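Local coordinates for dextranase (Pseudarthrobacter oxydans, PDB 6NZS), which catalyses the endohydrolysis of (1->6)-alpha-D-glucosidic linkages in dextran, at residues 35-39 and 184-188; 102-108 and 150-154; 113-118 and 145-151; 178-182 and 434-439. All blocks are in the same frame, centred on the assembly; numbering follows the deposited sequence.

Contacts 1, 2 and 3 cluster in the N-terminal Ig-like domain, their centres 10 to 12 Å apart, while contact 4 lies about 14 Å from contact 3 and 18 to 19 Å from the other two. Contacts 2 and 3 fall within the chain span that contact 1 brings together, and they share residues 150-151. Strand 144-150 of contact 3 pairs with strand 176-192, which carries 184-188 of contact 1 at one part and 178-182 of contact 4 at another. Contact 4 then reaches more than 250 residues ahead to the beta-solenoid. Strand 176-192 thus runs from the interior of the Ig-like domain to the interface with the solenoid, tying the two domains together.

Contact 1 (35-39 and 184-188); sequences SFYDL and NSMMI
The Phe36 ring is sandwiched: the side-chain amide of Asn184 lies flat over one face, its plane only 17° from that of the ring, and Ser35 CB covers the opposite face. Beside it, the Tyr37 ring takes Met186 CB over one face, a CH-pi contact of 3.7 Å to the ring centroid, and meets the carbonyl O of Asn184 near its plane at the hydroxyl end. Tyr37, Leu39, Met186 and Ile188 pack inside the N-terminal Ig-like beta-sandwich, with Phe36 at its margin; strands 37-39 and 184-188 run nearly parallel, their axes 9.3 Å apart, joined by side-chain packing and one side-chain-to-backbone bond. In that bond Tyr37 OH donates to Asn184 O at 2.6 Å, fixing the far end of the ring. The Asn184 amide is held against Phe36 from outside the pair, by Thr84 at OD1 and Gln153 at ND2, which would restrict its rotation. Met186 leaves the strand with CG anti to the backbone N (chi1 176°) and then bends at chi2, which carries SD obliquely past the Tyr37 ring in a Met-aromatic contact. Beyond the sulfur, the methyl CE reaches Leu39 CD1 at 3.7 Å, and that same CD1 touches Ile188 CD1 at 3.6 Å.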
# COMPACT_ATOMS: atom_id res chain seq x y z
N SER A 35 18.92 7.09 -8.27
CA SER A 35 19.64 7.84 -9.30
C SER A 35 19.09 9.24 -9.49
O SER A 35 19.72 10.05 -10.19
CB SER A 35 19.51 7.12 -10.64
OG SER A 35 20.07 5.82 -10.56
N PHE A 36 17.95 9.57 -8.89
CA PHE A 36 17.20 10.74 -9.30
C PHE A 36 17.06 11.82 -8.25
O PHE A 36 16.84 12.97 -8.62
CB PHE A 36 15.81 10.31 -9.81
CG PHE A 36 15.90 9.26 -10.87
CD1 PHE A 36 16.29 9.61 -12.14
CD2 PHE A 36 15.65 7.93 -10.58
CE1 PHE A 36 16.41 8.66 -13.13
CE2 PHE A 36 15.77 6.97 -11.58
CZ PHE A 36 16.15 7.34 -12.84
N TYR A 37 17.21 11.50 -6.96
CA TYR A 37 17.00 12.46 -5.89
C TYR A 37 18.07 12.32 -4.82
O TYR A 37 18.51 11.21 -4.52
CB TYR A 37 15.62 12.25 -5.21
CG TYR A 37 14.52 12.29 -6.23
CD1 TYR A 37 14.05 13.51 -6.70
CD2 TYR A 37 13.99 11.12 -6.77
CE1 TYR A 37 13.07 13.57 -7.66
CE2 TYR A 37 13.00 11.17 -7.74
CZ TYR A 37 12.55 12.41 -8.18
OH TYR A 37 11.58 12.51 -9.15
N ASP A 38 18.47 13.46 -4.26
CA ASP A 38 19.28 13.51 -3.05
C ASP A 38 18.51 14.27 -1.98
O ASP A 38 17.82 15.25 -2.29
CB ASP A 38 20.62 14.20 -3.29
CG ASP A 38 21.55 13.38 -4.15
OD1 ASP A 38 21.69 12.17 -3.89
OD2 ASP A 38 22.16 13.95 -5.08
N LEU A 39 18.63 13.84 -0.73
CA LEU A 39 17.89 14.45 0.37
C LEU A 39 18.81 14.76 1.54
O LEU A 39 19.66 13.94 1.91
CB LEU A 39 16.77 13.50 0.82
CG LEU A 39 15.73 14.04 1.80
CD1 LEU A 39 14.36 13.45 1.50
CD2 LEU A 39 16.13 13.70 3.20
N ASN A 184 9.74 8.90 -12.03
CA ASN A 184 10.62 8.46 -10.96
C ASN A 184 10.07 9.10 -9.69
O ASN A 184 10.25 10.29 -9.45
CB ASN A 184 12.05 8.89 -11.26
CG ASN A 184 12.55 8.29 -12.55
OD1 ASN A 184 12.76 7.08 -12.63
ND2 ASN A 184 12.72 9.11 -13.57
N SER A 185 9.34 8.31 -8.91
CA SER A 185 8.69 8.87 -7.74
C SER A 185 9.67 9.02 -6.59
O SER A 185 10.74 8.39 -6.55
CB SER A 185 7.47 8.04 -7.36
OG SER A 185 7.81 6.70 -7.02
N MET A 186 9.31 9.89 -5.65
CA MET A 186 10.16 10.21 -4.50
C MET A 186 9.27 10.33 -3.27
O MET A 186 8.52 11.30 -3.15
CB MET A 186 10.93 11.51 -4.73
CG MET A 186 11.77 11.94 -3.52
SD MET A 186 13.01 10.70 -3.07
CE MET A 186 13.68 11.42 -1.56
N MET A 187 9.36 9.35 -2.37
CA MET A 187 8.62 9.36 -1.12
C MET A 187 9.53 9.76 0.02
O MET A 187 10.70 9.36 0.06
CB MET A 187 8.07 7.96 -0.85
CG MET A 187 6.56 7.88 -0.86
SD MET A 187 5.87 8.40 -2.44
CE MET A 187 6.68 7.21 -3.52
N ILE A 188 9.00 10.55 0.94
CA ILE A 188 9.68 10.86 2.19
C ILE A 188 8.87 10.26 3.33
O ILE A 188 7.66 10.51 3.44
CB ILE A 188 9.86 12.38 2.40
CG1 ILE A 188 10.76 12.96 1.30
CG2 ILE A 188 10.45 12.67 3.79
CD1 ILE A 188 10.89 14.47 1.34

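Contact 2 (102-108 and 150-154); sequences LRTGQTI and FEPQL
Gln106 and Gln153 meet through their side-chain amides, set nearly perpendicular (79°). Gln153 NE2 donates to Gln106 OE1 at 2.8 Å, lying in the carbonyl plane on a lone pair, and the acceptor lies close to the Gln153 amide plane. Gln106 NE2 makes a weak bond of 3.1 Å to Pro152 O, in the same segment as Gln153. Apolar contacts flank this polar centre: Ile108 CG2 rests on Pro152 CD at 3.6 Å, and Leu102 CB sits over one face of the Phe150 ring, towards its rim, while Ile108 CD1 approaches the same ring obliquely. In the next shell, Thr104 positions Gln106. Its OG1 accepts from Gln106 N at 3.1 Å, forming an ST turn, and donates to Gln106 OE1 at 2.8 Å, so two donors grip that oxygen. With chi1 at 58°, OG1 stands between the backbone N and the carbonyl carbon and can serve both bonds. Were Gln106 an alanine, Gln153 NE2 and Thr104 OG1 would probably lose their shared acceptor and a gap would open against Pro152 CB. Further out, Gln153 OE1 accepts a hydrogen bond from Asn184 ND2, and Leu102 and Gln153 both pack on Tyr37. The contact thus joins the loop leaving strand 96-102 to the 3-10 turn between strands 144-150 and 154-159, at one end of the Ig-like sandwich.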
# COMPACT_ATOMS: atom_id res chain seq x y z
N LEU A 102 16.97 17.36 -7.38
CA LEU A 102 16.80 16.51 -8.55
C LEU A 102 18.17 16.35 -9.21
O LEU A 102 18.86 17.34 -9.46
CB LEU A 102 15.81 17.19 -9.50
CG LEU A 102 15.38 16.47 -10.77
CD1 LEU A 102 14.79 15.09 -10.48
CD2 LEU A 102 14.38 17.32 -11.54
N ARG A 103 18.55 15.09 -9.48
CA ARG A 103 19.89 14.74 -9.94
C ARG A 103 20.02 14.67 -11.45
O ARG A 103 21.13 14.44 -11.95
CB ARG A 103 20.30 13.37 -9.38
CG ARG A 103 20.55 13.33 -7.88
CD ARG A 103 21.04 11.95 -7.42
NE ARG A 103 22.24 11.49 -8.12
CZ ARG A 103 23.49 11.79 -7.77
NH1 ARG A 103 23.72 12.57 -6.72
NH2 ARG A 103 24.52 11.33 -8.47
N THR A 104 18.93 14.83 -12.20
CA THR A 104 18.90 14.47 -13.61
C THR A 104 19.51 15.53 -14.53
O THR A 104 19.72 15.24 -15.71
CB THR A 104 17.45 14.29 -14.04
OG1 THR A 104 16.76 15.51 -13.77
CG2 THR A 104 16.79 13.14 -13.28
N GLY A 105 19.76 16.73 -14.03
CA GLY A 105 20.09 17.85 -14.88
C GLY A 105 18.90 18.69 -15.29
O GLY A 105 19.08 19.78 -15.85
N GLN A 106 17.68 18.21 -15.03
CA GLN A 106 16.50 19.02 -15.27
C GLN A 106 16.42 20.12 -14.22
O GLN A 106 16.93 20.00 -13.10
CB GLN A 106 15.25 18.16 -15.18
CG GLN A 106 15.17 17.08 -16.25
CD GLN A 106 14.16 16.01 -15.91
OE1 GLN A 106 14.23 15.41 -14.85
NE2 GLN A 106 13.20 15.79 -16.80
N THR A 107 15.76 21.22 -14.58
CA THR A 107 15.65 22.36 -13.69
C THR A 107 14.19 22.74 -13.50
O THR A 107 13.30 22.34 -14.26
CB THR A 107 16.45 23.55 -14.20
OG1 THR A 107 16.03 23.87 -15.52
CG2 THR A 107 17.95 23.24 -14.18
N ILE A 108 13.96 23.53 -12.45
CA ILE A 108 12.64 24.06 -12.14
C ILE A 108 12.76 25.57 -11.97
O ILE A 108 13.83 26.09 -11.66
CB ILE A 108 12.01 23.43 -10.87
CG1 ILE A 108 12.99 23.49 -9.70
CG2 ILE A 108 11.60 21.99 -11.15
CD1 ILE A 108 12.39 23.00 -8.39
N PHE A 150 8.50 16.71 -8.72
CA PHE A 150 9.08 17.75 -9.56
C PHE A 150 8.39 17.74 -10.92
O PHE A 150 8.31 16.69 -11.57
CB PHE A 150 10.58 17.49 -9.75
CG PHE A 150 11.44 17.84 -8.57
CD1 PHE A 150 11.48 17.01 -7.45
CD2 PHE A 150 12.23 18.98 -8.59
CE1 PHE A 150 12.29 17.33 -6.37
CE2 PHE A 150 13.03 19.30 -7.51
CZ PHE A 150 13.06 18.48 -6.40
N GLU A 151 7.91 18.90 -11.35
CA GLU A 151 7.19 19.00 -12.62
C GLU A 151 7.91 18.36 -13.82
O GLU A 151 7.24 17.65 -14.59
CB GLU A 151 6.80 20.46 -12.90
CG GLU A 151 5.71 20.60 -13.95
CD GLU A 151 5.31 22.04 -14.15
OE1 GLU A 151 4.89 22.69 -13.17
OE2 GLU A 151 5.41 22.53 -15.30
N PRO A 152 9.22 18.54 -14.03
CA PRO A 152 9.87 17.90 -15.19
C PRO A 152 9.87 16.38 -15.15
O PRO A 152 10.14 15.75 -16.18
CB PRO A 152 11.30 18.45 -15.16
CG PRO A 152 11.25 19.64 -14.28
CD PRO A 152 10.15 19.43 -13.31
N GLN A 153 9.59 15.76 -13.99
CA GLN A 153 9.52 14.31 -13.88
C GLN A 153 8.14 13.75 -14.21
O GLN A 153 8.01 12.53 -14.34
CB GLN A 153 9.97 13.88 -12.48
CG GLN A 153 11.49 13.84 -12.34
CD GLN A 153 12.07 12.71 -13.15
OE1 GLN A 153 11.61 11.57 -13.05
NE2 GLN A 153 13.05 13.01 -13.99
N LEU A 154 7.13 14.59 -14.34
CA LEU A 154 5.78 14.10 -14.59
C LEU A 154 5.67 13.49 -15.98
O LEU A 154 6.25 13.99 -16.95
CB LEU A 154 4.77 15.24 -14.47
CG LEU A 154 4.64 15.90 -13.10
CD1 LEU A 154 3.59 17.00 -13.13
CD2 LEU A 154 4.31 14.85 -12.05

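Contact 3 (113-118 and 145-151); sequences QVQIRP and RFSVEFE
Val114, Ile116, Phe146, Val148 and Phe150 make the tight side of an antiparallel beta ladder in the Ig-like domain, formed by strands 114-117 and 145-150. Val114 CG1 presses on Val148 CG1 at 3.5 Å, closer than usual van der Waals contact, and Val114 CG2 lies over the face of the Phe150 ring opposite to Leu102. Ile116 CG2 touches Phe146 CD2 at 3.8 Å. Gln115 with Glu149 and Arg117 with Ser147 are hydrogen-bonded pairs, each closed by two backbone bonds, the straightest being Ser147 N to Arg117 O (2.8 Å, 173°). At the solvent end Glu151 N bonds to Gln113 O, and the side chains of these two residues are less confined, Gln113 CG 3.4 Å from Glu151 OE1, while Gln113 OE1 accepts from Thr109 N. On the other face Gln115 points to solvent, while Arg117, Ser147 and Glu149 turn to solenoid strand 423-435. Here the charge pair across the strands is long, Arg117 NE to Glu149 OE1 at 4.0 Å, with no N-H directed at the oxygen; Arg117 NH1 instead donates to Ile434 O. Glu149 OE2 bonds to His435 NE2 of the solenoid and, on its anti lone pair, accepts from Ser147 OG at 2.7 Å.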
# COMPACT_ATOMS: atom_id res chain seq x y z
N GLN A 113 6.75 24.33 -8.82
CA GLN A 113 7.02 23.18 -9.67
C GLN A 113 7.44 21.95 -8.88
O GLN A 113 7.80 20.93 -9.48
CB GLN A 113 8.04 23.52 -10.76
CG GLN A 113 7.47 24.45 -11.83
CD GLN A 113 8.29 24.45 -13.10
OE1 GLN A 113 9.50 24.26 -13.07
NE2 GLN A 113 7.62 24.65 -14.24
N VAL A 114 7.40 22.01 -7.56
CA VAL A 114 7.50 20.82 -6.73
C VAL A 114 6.20 20.72 -5.95
O VAL A 114 5.95 21.54 -5.05
CB VAL A 114 8.70 20.87 -5.78
CG1 VAL A 114 8.73 19.60 -4.93
CG2 VAL A 114 9.99 21.01 -6.56
N GLN A 115 5.39 19.72 -6.27
CA GLN A 115 4.13 19.52 -5.58
C GLN A 115 4.26 18.41 -4.54
O GLN A 115 4.95 17.41 -4.77
CB GLN A 115 3.02 19.19 -6.58
CG GLN A 115 2.65 20.43 -7.41
CD GLN A 115 2.04 21.53 -6.55
OE1 GLN A 115 1.14 21.27 -5.76
NE2 GLN A 115 2.53 22.76 -6.70
N ILE A 116 3.61 18.60 -3.40
CA ILE A 116 3.54 17.60 -2.34
C ILE A 116 2.19 16.91 -2.42
O ILE A 116 1.16 17.57 -2.54
CB ILE A 116 3.72 18.26 -0.96
CG1 ILE A 116 5.11 18.89 -0.84
CG2 ILE A 116 3.49 17.24 0.17
CD1 ILE A 116 5.26 19.87 0.30
N ARG A 117 2.20 15.58 -2.37
CA ARG A 117 0.96 14.83 -2.26
C ARG A 117 1.11 13.88 -1.08
O ARG A 117 2.13 13.17 -0.99
CB ARG A 117 0.63 14.04 -3.53
CG ARG A 117 0.26 14.92 -4.73
CD ARG A 117 -0.58 14.12 -5.75
NE ARG A 117 -1.06 14.95 -6.87
CZ ARG A 117 -1.82 14.52 -7.89
NH1 ARG A 117 -2.24 13.26 -7.99
NH2 ARG A 117 -2.17 15.39 -8.83
N PRO A 118 0.14 13.81 -0.15
CA PRO A 118 -1.16 14.50 -0.11
C PRO A 118 -1.09 16.04 -0.22
O PRO A 118 -0.31 16.68 0.48
CB PRO A 118 -1.73 14.08 1.26
CG PRO A 118 -1.15 12.72 1.50
CD PRO A 118 0.27 12.83 0.94
N ARG A 145 4.20 10.70 5.76
CA ARG A 145 4.68 9.96 4.59
C ARG A 145 4.06 10.62 3.36
O ARG A 145 2.83 10.71 3.26
CB ARG A 145 4.26 8.49 4.69
CG ARG A 145 4.98 7.71 5.82
CD ARG A 145 4.03 6.84 6.65
NE ARG A 145 3.01 7.63 7.35
CZ ARG A 145 3.22 8.32 8.47
NH1 ARG A 145 4.41 8.33 9.05
NH2 ARG A 145 2.22 9.01 9.01
N PHE A 146 4.90 11.11 2.45
CA PHE A 146 4.39 11.93 1.36
C PHE A 146 5.28 11.84 0.14
O PHE A 146 6.44 11.40 0.22
CB PHE A 146 4.20 13.40 1.80
CG PHE A 146 5.46 14.08 2.27
CD1 PHE A 146 5.92 13.90 3.57
CD2 PHE A 146 6.16 14.92 1.42
CE1 PHE A 146 7.07 14.54 3.99
CE2 PHE A 146 7.31 15.57 1.83
CZ PHE A 146 7.76 15.38 3.12
N SER A 147 4.74 12.28 -0.99
CA SER A 147 5.39 12.25 -2.28
C SER A 147 5.83 13.65 -2.67
O SER A 147 5.08 14.63 -2.49
CB SER A 147 4.38 11.73 -3.32
OG SER A 147 4.90 11.85 -4.63
N VAL A 148 7.05 13.75 -3.21
CA VAL A 148 7.63 15.01 -3.69
C VAL A 148 7.73 14.93 -5.21
O VAL A 148 8.39 14.03 -5.76
CB VAL A 148 9.02 15.24 -3.06
CG1 VAL A 148 9.66 16.50 -3.61
CG2 VAL A 148 8.90 15.29 -1.54
N GLU A 149 7.06 15.85 -5.90
CA GLU A 149 6.77 15.70 -7.33
C GLU A 149 7.32 16.89 -8.12
O GLU A 149 6.69 17.95 -8.19
CB GLU A 149 5.27 15.50 -7.54
CG GLU A 149 4.71 14.47 -6.55
CD GLU A 149 3.39 13.83 -6.95
OE1 GLU A 149 2.74 14.29 -7.92
OE2 GLU A 149 3.03 12.85 -6.28
N PHE A 150 8.50 16.71 -8.72
CA PHE A 150 9.08 17.75 -9.56
C PHE A 150 8.39 17.74 -10.92
O PHE A 150 8.31 16.69 -11.57
CB PHE A 150 10.58 17.49 -9.75
CG PHE A 150 11.44 17.84 -8.57
CD1 PHE A 150 11.48 17.01 -7.45
CD2 PHE A 150 12.23 18.98 -8.59
CE1 PHE A 150 12.29 17.33 -6.37
CE2 PHE A 150 13.03 19.30 -7.51
CZ PHE A 150 13.06 18.48 -6.40
N GLU A 151 7.91 18.90 -11.35
CA GLU A 151 7.19 19.00 -12.62
C GLU A 151 7.91 18.36 -13.82
O GLU A 151 7.24 17.65 -14.59
CB GLU A 151 6.80 20.46 -12.90
CG GLU A 151 5.71 20.60 -13.95
CD GLU A 151 5.31 22.04 -14.15
OE1 GLU A 151 4.89 22.69 -13.17
OE2 GLU A 151 5.41 22.53 -15.30

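Contact 4 (178-182 and 434-439); sequences IHTEP and IHNRMY
Ile178 lies alongside Tyr439, His179 alongside Arg437 and Glu181 alongside His435, as the two segments run 139° apart in direction, with CA separations of 6 to 7 Å; Ile178 and His179 form a classic beta bulge opposite Ala157. The side chains centre on two histidines meeting rim to rim, their rings at 88°. His179 NE2 and His435 ND1 are hydrogen-bonded at 2.8 Å, and either could be the donor. With CG anti to the backbone N (chi1 -163°), the His179 ring reaches across to the solenoid segment, where the backbone of Asn436 covers one of its faces; His179 ND1 and Asn436 ND2 both bond to Met484 O. Glu181 CB lies over a face of the His435 ring, 3.8 Å from its centroid. From there the extended Glu181 side chain carries OE2 to Arg437 NH1, a salt bridge of 2.7 Å made on the syn lone pair, with the oxygen tilted somewhat from the guanidinium plane. Tyr155 also bonds to that oxygen, Trp406 to OE1. At the other end, Ile178 CD1 packs on Tyr439 CB at 3.8 Å, and a water donates to both Ile178 O and Met438 O. Replacing His179 by an alanine would probably leave His435 ND1 without its imidazole partner, take one of two partners from Met484 O and open a gap over Asn436. The contact joins the Ig-like domain to the beta-solenoid through a buried polar network, in which Glu149 OE2, hydrogen-bonded to His435 NE2, could favour a protonated His435, whereas the charge of Glu181 is largely met by Arg437.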
# COMPACT_ATOMS: atom_id res chain seq x y z
N ILE A 178 -5.03 8.39 -18.50
CA ILE A 178 -5.38 7.62 -17.31
C ILE A 178 -4.94 8.35 -16.03
O ILE A 178 -5.73 8.50 -15.10
CB ILE A 178 -4.80 6.19 -17.38
CG1 ILE A 178 -5.47 5.39 -18.51
CG2 ILE A 178 -4.92 5.47 -16.04
CD1 ILE A 178 -7.00 5.31 -18.42
N HIS A 179 -3.69 8.81 -15.98
CA HIS A 179 -3.21 9.46 -14.77
C HIS A 179 -1.86 10.11 -15.05
O HIS A 179 -1.09 9.62 -15.87
CB HIS A 179 -3.07 8.45 -13.63
CG HIS A 179 -2.98 9.09 -12.28
ND1 HIS A 179 -4.08 9.52 -11.58
CD2 HIS A 179 -1.90 9.40 -11.52
CE1 HIS A 179 -3.70 10.06 -10.44
NE2 HIS A 179 -2.38 10.00 -10.37
N THR A 180 -1.59 11.21 -14.34
CA THR A 180 -0.33 11.94 -14.44
C THR A 180 0.41 11.85 -13.11
O THR A 180 -0.17 12.12 -12.05
CB THR A 180 -0.60 13.39 -14.81
OG1 THR A 180 -1.17 13.44 -16.12
CG2 THR A 180 0.70 14.20 -14.82
N GLU A 181 1.68 11.45 -13.15
CA GLU A 181 2.44 11.23 -11.92
C GLU A 181 3.92 11.29 -12.26
O GLU A 181 4.31 11.26 -13.44
CB GLU A 181 2.08 9.87 -11.30
CG GLU A 181 2.62 8.71 -12.15
CD GLU A 181 2.16 7.33 -11.73
OE1 GLU A 181 1.49 7.18 -10.69
OE2 GLU A 181 2.48 6.36 -12.46
N PRO A 182 4.79 11.39 -11.24
CA PRO A 182 6.24 11.31 -11.52
C PRO A 182 6.61 9.96 -12.12
O PRO A 182 6.17 8.91 -11.64
CB PRO A 182 6.87 11.49 -10.13
CG PRO A 182 5.83 12.27 -9.36
CD PRO A 182 4.52 11.73 -9.83
N ILE A 434 -3.13 9.11 -3.46
CA ILE A 434 -2.43 10.21 -4.10
C ILE A 434 -2.26 9.98 -5.59
O ILE A 434 -2.16 10.95 -6.36
CB ILE A 434 -1.10 10.55 -3.40
CG1 ILE A 434 -0.17 9.34 -3.32
CG2 ILE A 434 -1.34 11.19 -2.02
CD1 ILE A 434 1.29 9.74 -2.96
N HIS A 435 -2.19 8.72 -6.02
CA HIS A 435 -2.09 8.37 -7.42
C HIS A 435 -2.77 7.03 -7.62
O HIS A 435 -2.92 6.24 -6.69
CB HIS A 435 -0.63 8.24 -7.86
CG HIS A 435 0.09 9.55 -7.85
ND1 HIS A 435 -0.24 10.58 -8.70
CD2 HIS A 435 1.11 10.01 -7.08
CE1 HIS A 435 0.54 11.62 -8.46
NE2 HIS A 435 1.37 11.29 -7.48
N ASN A 436 -3.16 6.77 -8.87
CA ASN A 436 -3.67 5.46 -9.24
C ASN A 436 -3.56 5.33 -10.75
O ASN A 436 -3.63 6.32 -11.47
CB ASN A 436 -5.13 5.27 -8.80
CG ASN A 436 -6.10 6.00 -9.69
OD1 ASN A 436 -6.69 5.41 -10.60
ND2 ASN A 436 -6.27 7.30 -9.46
N ARG A 437 -3.42 4.08 -11.22
CA ARG A 437 -3.38 3.81 -12.64
C ARG A 437 -4.46 2.81 -13.03
O ARG A 437 -4.27 1.95 -13.90
CB ARG A 437 -1.99 3.33 -13.09
CG ARG A 437 -0.93 4.43 -13.11
CD ARG A 437 0.32 4.02 -13.91
NE ARG A 437 0.92 2.80 -13.40
CZ ARG A 437 1.77 2.73 -12.38
NH1 ARG A 437 2.14 3.83 -11.73
NH2 ARG A 437 2.25 1.55 -12.00
N MET A 438 -5.62 2.91 -12.39
CA MET A 438 -6.73 2.00 -12.69
C MET A 438 -7.33 2.40 -14.04
O MET A 438 -7.82 3.52 -14.20
CB MET A 438 -7.76 2.03 -11.57
CG MET A 438 -7.19 1.51 -10.24
SD MET A 438 -8.40 1.30 -8.90
CE MET A 438 -8.92 2.99 -8.66
N TYR A 439 -7.26 1.50 -15.02
CA TYR A 439 -7.34 1.93 -16.41
C TYR A 439 -8.32 1.17 -17.29
O TYR A 439 -8.45 1.53 -18.46
CB TYR A 439 -5.96 1.86 -17.08
CG TYR A 439 -5.41 0.45 -17.31
CD1 TYR A 439 -5.68 -0.25 -18.49
CD2 TYR A 439 -4.60 -0.17 -16.37
CE1 TYR A 439 -5.17 -1.52 -18.70
CE2 TYR A 439 -4.09 -1.44 -16.58
CZ TYR A 439 -4.37 -2.10 -17.75
OH TYR A 439 -3.86 -3.36 -17.95
O HOH W 1 -7.47 6.61 -13.86